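Local coordinates for protein mRNA interferase (Mycobacterium tuberculosis, PDB 6L2A) that probably acts as the toxic, RNA-cleaving endonuclease of a MazEF-type type II toxin-antitoxin system, at residues S34-R37 / A38-T41; L110-A113 / L114-H117. The protein carries 6 engineered substitutions. All blocks are in the same frame, centred on the assembly; numbering follows the deposited sequence.

Contact 1: residues S34-R37 / A38-T41; sequences SNDR and ANAT
Asn35 O lies over one face of the flat Asn39 amide, 3.1 Å from Asn39 CG, and two bonds hold the amide at its edge. At the oxygen end, Ser34 OG donates to Asn39 OD1 over 2.7 Å, in the carbonyl plane and on a lone pair. At the nitrogen end, Asn39 ND2 reaches Asp36 OD1 at 2.9 Å, almost within the amide plane and using the anti lone pair of the carboxylate, whose own plane is turned 62° from the amide. The same ND2 also gives to Ser34 O at 3.0 Å, a more bent bond, tilted from the amide plane and meeting that carbonyl from above its plane. With both ends gripped, the rotation of the amide is fixed. Ser34 OG also pairs with Thr51 N of strand 49-56, and Asp36 OD1 with Arg8 N, so the amide sits within a wider polar network.

The second amide belongs to Asn35. Its CG lies between the backbone N and the carbonyl carbon (chi1 73°), which folds Asn35 OD1 back to accept from Ala38 N at 2.9 Å, while Asn35 ND2 turns to His117 O of the second subunit. Further along, Thr41 OG1 and Thr41 N meet Arg37 O from opposite faces of its plane. Asn35 is thus the N-cap of helix 36-45, where strand 28-32 gives way to helix in this MazF-like fold.

Contact 2: residues L110-A113 / L114-H117; sequences LDEA and LKLH
Leu110 to His117 form two regular alpha-helical turns, each N-H of Leu114 to His117 bonding to the carbonyl four residues earlier; Leu114 N to Leu110 O, at 2.9 Å, is representative.

On the outer side, Glu112 and Lys115 run side by side and point the same way. Glu112 bends at its second torsion (chi2 -63°) and Lys115 at its third (chi3 -52°), and these two bends bring the charged ends together. Glu112 OE2 forms a salt bridge with Lys115 NZ at 3.3 Å and lies slightly nearer still to the adjoining methylene, Lys115 CE, at 3.2 Å. The carboxylate therefore lies against the end of the lysine side chain, with Glu112 OE1 farther off at 4.0 Å from Lys115 NZ. Nearer the backbone, Lys115 CG packs against Asp111 O.

This is the C-terminal helix, 104-117, of a MazF-like toxin, one side laid on its own chain, while another flank and its C-terminal end meet the second subunit. Leu110 and Ala113 rest on Val67 of strand 66-69. Beside them Leu114 CD1 touches Leu110 CG at 4.2 Å, the two side chains crossing at a slant. Asp111, Leu114 and Lys115 pack on Leu120 of the second subunit, and Asp111 also forms a salt bridge with Arg8. In the last turn the imidazole of His117 leads away from the preceding turn, and its NE2 hydrogen-bonds Thr51 OG1 of the second subunit.

Coming from the N terminus, the chain passes Arg8, runs through strand 10-14, an unmodelled loop (17-26) and strand 28-32, and enters contact 1, which spans the first turn of helix 36-45. Five more strands and a short helix follow before contact 2 forms near the end of helix 104-117. Each contact is local and encloses no loop. The two are in series, neither nested nor crossing; within the chain their centres lie 19 Å apart and their nearest atoms about 7 Å apart. Arg8 joins them, by its backbone N to contact 1 and its guanidinium to contact 2. They meet directly across the dimer, where the start of helix 36-45 in one subunit receives the end of helix 104-117 from the other.

Contact 1: residues S34-R37 / A38-T41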
loop_
_atom_site.group_PDB
_atom_site.type_symbol
_atom_site.label_atom_id
_atom_site.label_comp_id
_atom_site.label_asym_id
_atom_site.label_seq_id
_atom_site.Cartn_x
_atom_site.Cartn_y
_atom_site.Cartn_z
ATOM N N SER A 34 5.026 5.414 4.307
ATOM C CA SER A 34 4.554 6.674 3.752
ATOM C C SER A 34 5.634 7.741 3.920
ATOM O O SER A 34 6.414 7.716 4.873
ATOM C CB SER A 34 3.248 7.112 4.419
ATOM O OG SER A 34 3.290 6.950 5.827
ATOM N N ASN A 35 5.691 8.671 2.967
ATOM C CA ASN A 35 6.729 9.693 2.996
ATOM C C ASN A 35 6.549 10.609 4.206
ATOM O O ASN A 35 5.461 10.730 4.778
ATOM C CB ASN A 35 6.728 10.506 1.697
ATOM C CG ASN A 35 5.552 11.459 1.599
ATOM O OD1 ASN A 35 5.579 12.556 2.154
ATOM N ND2 ASN A 35 4.515 11.049 0.879
ATOM N N ASP A 36 7.645 11.263 4.597
ATOM C CA ASP A 36 7.645 12.025 5.840
ATOM C C ASP A 36 6.920 13.362 5.735
ATOM O O ASP A 36 6.589 13.946 6.773
ATOM C CB ASP A 36 9.079 12.247 6.325
ATOM C CG ASP A 36 9.601 11.079 7.142
ATOM O OD1 ASP A 36 8.774 10.265 7.607
ATOM O OD2 ASP A 36 10.831 10.976 7.324
ATOM N N ARG A 37 6.667 13.868 4.524
ATOM C CA ARG A 37 5.797 15.036 4.410
ATOM C C ARG A 37 4.365 14.671 4.771
ATOM O O ARG A 37 3.692 15.410 5.500
ATOM C CB ARG A 37 5.866 15.628 2.999
ATOM C CG ARG A 37 7.267 16.027 2.556
ATOM C CD ARG A 37 7.261 16.697 1.186
ATOM N NE ARG A 37 6.748 18.065 1.238
ATOM C CZ ARG A 37 7.503 19.140 1.448
ATOM N NH1 ARG A 37 6.950 20.345 1.478
ATOM N NH2 ARG A 37 8.811 19.012 1.629
ATOM N N ALA A 38 3.892 13.519 4.287
ATOM C CA ALA A 38 2.576 13.027 4.681
ATOM C C ALA A 38 2.542 12.672 6.161
ATOM O O ALA A 38 1.532 12.901 6.839
ATOM C CB ALA A 38 2.192 11.818 3.830
ATOM N N ASN A 39 3.633 12.107 6.681
ATOM C CA ASN A 39 3.692 11.789 8.104
ATOM C C ASN A 39 3.673 13.056 8.953
ATOM O O ASN A 39 2.971 13.118 9.968
ATOM C CB ASN A 39 4.940 10.961 8.411
ATOM C CG ASN A 39 4.960 9.632 7.681
ATOM O OD1 ASN A 39 3.918 9.108 7.282
ATOM N ND2 ASN A 39 6.153 9.074 7.510
ATOM N N ALA A 40 4.446 14.073 8.556
ATOM C CA ALA A 40 4.466 15.330 9.298
ATOM C C ALA A 40 3.101 16.006 9.297
ATOM O O ALA A 40 2.744 16.687 10.268
ATOM C CB ALA A 40 5.521 16.271 8.715
ATOM N N THR A 41 2.332 15.840 8.217
ATOM C CA THR A 41 0.991 16.415 8.165
ATOM C C THR A 41 0.061 15.730 9.157
ATOM O O THR A 41 -0.721 16.397 9.846
ATOM C CB THR A 41 0.425 16.310 6.747
ATOM O OG1 THR A 41 1.310 16.961 5.826
ATOM C CG2 THR A 41 -0.948 16.966 6.668
#

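Contact 2: residues L110-A113 / L114-H117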
loop_
_atom_site.group_PDB
_atom_site.type_symbol
_atom_site.label_atom_id
_atom_site.label_comp_id
_atom_site.label_asym_id
_atom_site.label_seq_id
_atom_site.Cartn_x
_atom_site.Cartn_y
_atom_site.Cartn_z
ATOM N N LEU A 110 13.748 -2.197 1.193
ATOM C CA LEU A 110 12.292 -2.126 1.215
ATOM C C LEU A 110 11.759 -1.250 0.089
ATOM O O LEU A 110 10.687 -1.535 -0.456
ATOM C CB LEU A 110 11.810 -1.612 2.572
ATOM C CG LEU A 110 10.305 -1.640 2.836
ATOM C CD1 LEU A 110 9.706 -2.998 2.471
ATOM C CD2 LEU A 110 10.045 -1.320 4.297
ATOM N N ASP A 111 12.487 -0.191 -0.278
ATOM C CA ASP A 111 12.097 0.595 -1.445
ATOM C C ASP A 111 12.039 -0.274 -2.695
ATOM O O ASP A 111 11.094 -0.175 -3.487
ATOM C CB ASP A 111 13.064 1.759 -1.663
ATOM C CG ASP A 111 13.007 2.791 -0.554
ATOM O OD1 ASP A 111 12.050 2.767 0.250
ATOM O OD2 ASP A 111 13.919 3.643 -0.499
ATOM N N GLU A 112 13.042 -1.136 -2.887
ATOM C CA GLU A 112 13.060 -1.999 -4.063
ATOM C C GLU A 112 11.947 -3.037 -4.006
ATOM O O GLU A 112 11.328 -3.348 -5.031
ATOM C CB GLU A 112 14.423 -2.674 -4.196
ATOM C CG GLU A 112 15.537 -1.726 -4.594
ATOM C CD GLU A 112 15.314 -1.122 -5.965
ATOM O OE1 GLU A 112 15.101 -1.890 -6.926
ATOM O OE2 GLU A 112 15.349 0.121 -6.081
ATOM N N ALA A 113 11.677 -3.585 -2.818
ATOM C CA ALA A 113 10.594 -4.555 -2.679
ATOM C C ALA A 113 9.242 -3.909 -2.954
ATOM O O ALA A 113 8.358 -4.530 -3.557
ATOM C CB ALA A 113 10.621 -5.176 -1.284
ATOM N N LEU A 114 9.062 -2.661 -2.520
ATOM C CA LEU A 114 7.818 -1.952 -2.801
ATOM C C LEU A 114 7.664 -1.679 -4.291
ATOM O O LEU A 114 6.574 -1.853 -4.850
ATOM C CB LEU A 114 7.769 -0.649 -2.005
ATOM C CG LEU A 114 7.524 -0.794 -0.503
ATOM C CD1 LEU A 114 7.853 0.505 0.218
ATOM C CD2 LEU A 114 6.085 -1.207 -0.240
ATOM N N LYS A 115 8.741 -1.244 -4.951
ATOM C CA LYS A 115 8.671 -0.996 -6.389
ATOM C C LYS A 115 8.382 -2.278 -7.155
ATOM O O LYS A 115 7.596 -2.276 -8.111
ATOM C CB LYS A 115 9.971 -0.356 -6.878
ATOM C CG LYS A 115 10.217 1.035 -6.320
ATOM C CD LYS A 115 11.267 1.768 -7.127
ATOM C CE LYS A 115 12.522 0.930 -7.259
ATOM N NZ LYS A 115 13.389 1.409 -8.370
ATOM N N LEU A 116 9.002 -3.387 -6.747
ATOM C CA LEU A 116 8.724 -4.670 -7.383
ATOM C C LEU A 116 7.266 -5.072 -7.192
ATOM O O LEU A 116 6.582 -5.448 -8.152
ATOM C CB LEU A 116 9.651 -5.747 -6.819
ATOM C CG LEU A 116 9.349 -7.169 -7.298
ATOM C CD1 LEU A 116 9.788 -7.364 -8.743
ATOM C CD2 LEU A 116 9.997 -8.197 -6.386
ATOM N N HIS A 117 6.771 -4.999 -5.956
ATOM C CA HIS A 117 5.406 -5.439 -5.690
ATOM C C HIS A 117 4.391 -4.587 -6.438
ATOM O O HIS A 117 3.358 -5.095 -6.888
ATOM C CB HIS A 117 5.108 -5.404 -4.193
ATOM C CG HIS A 117 3.678 -5.703 -3.868
ATOM N ND1 HIS A 117 3.098 -6.928 -4.124
ATOM C CD2 HIS A 117 2.703 -4.929 -3.333
ATOM C CE1 HIS A 117 1.834 -6.901 -3.744
ATOM N NE2 HIS A 117 1.567 -5.699 -3.264
#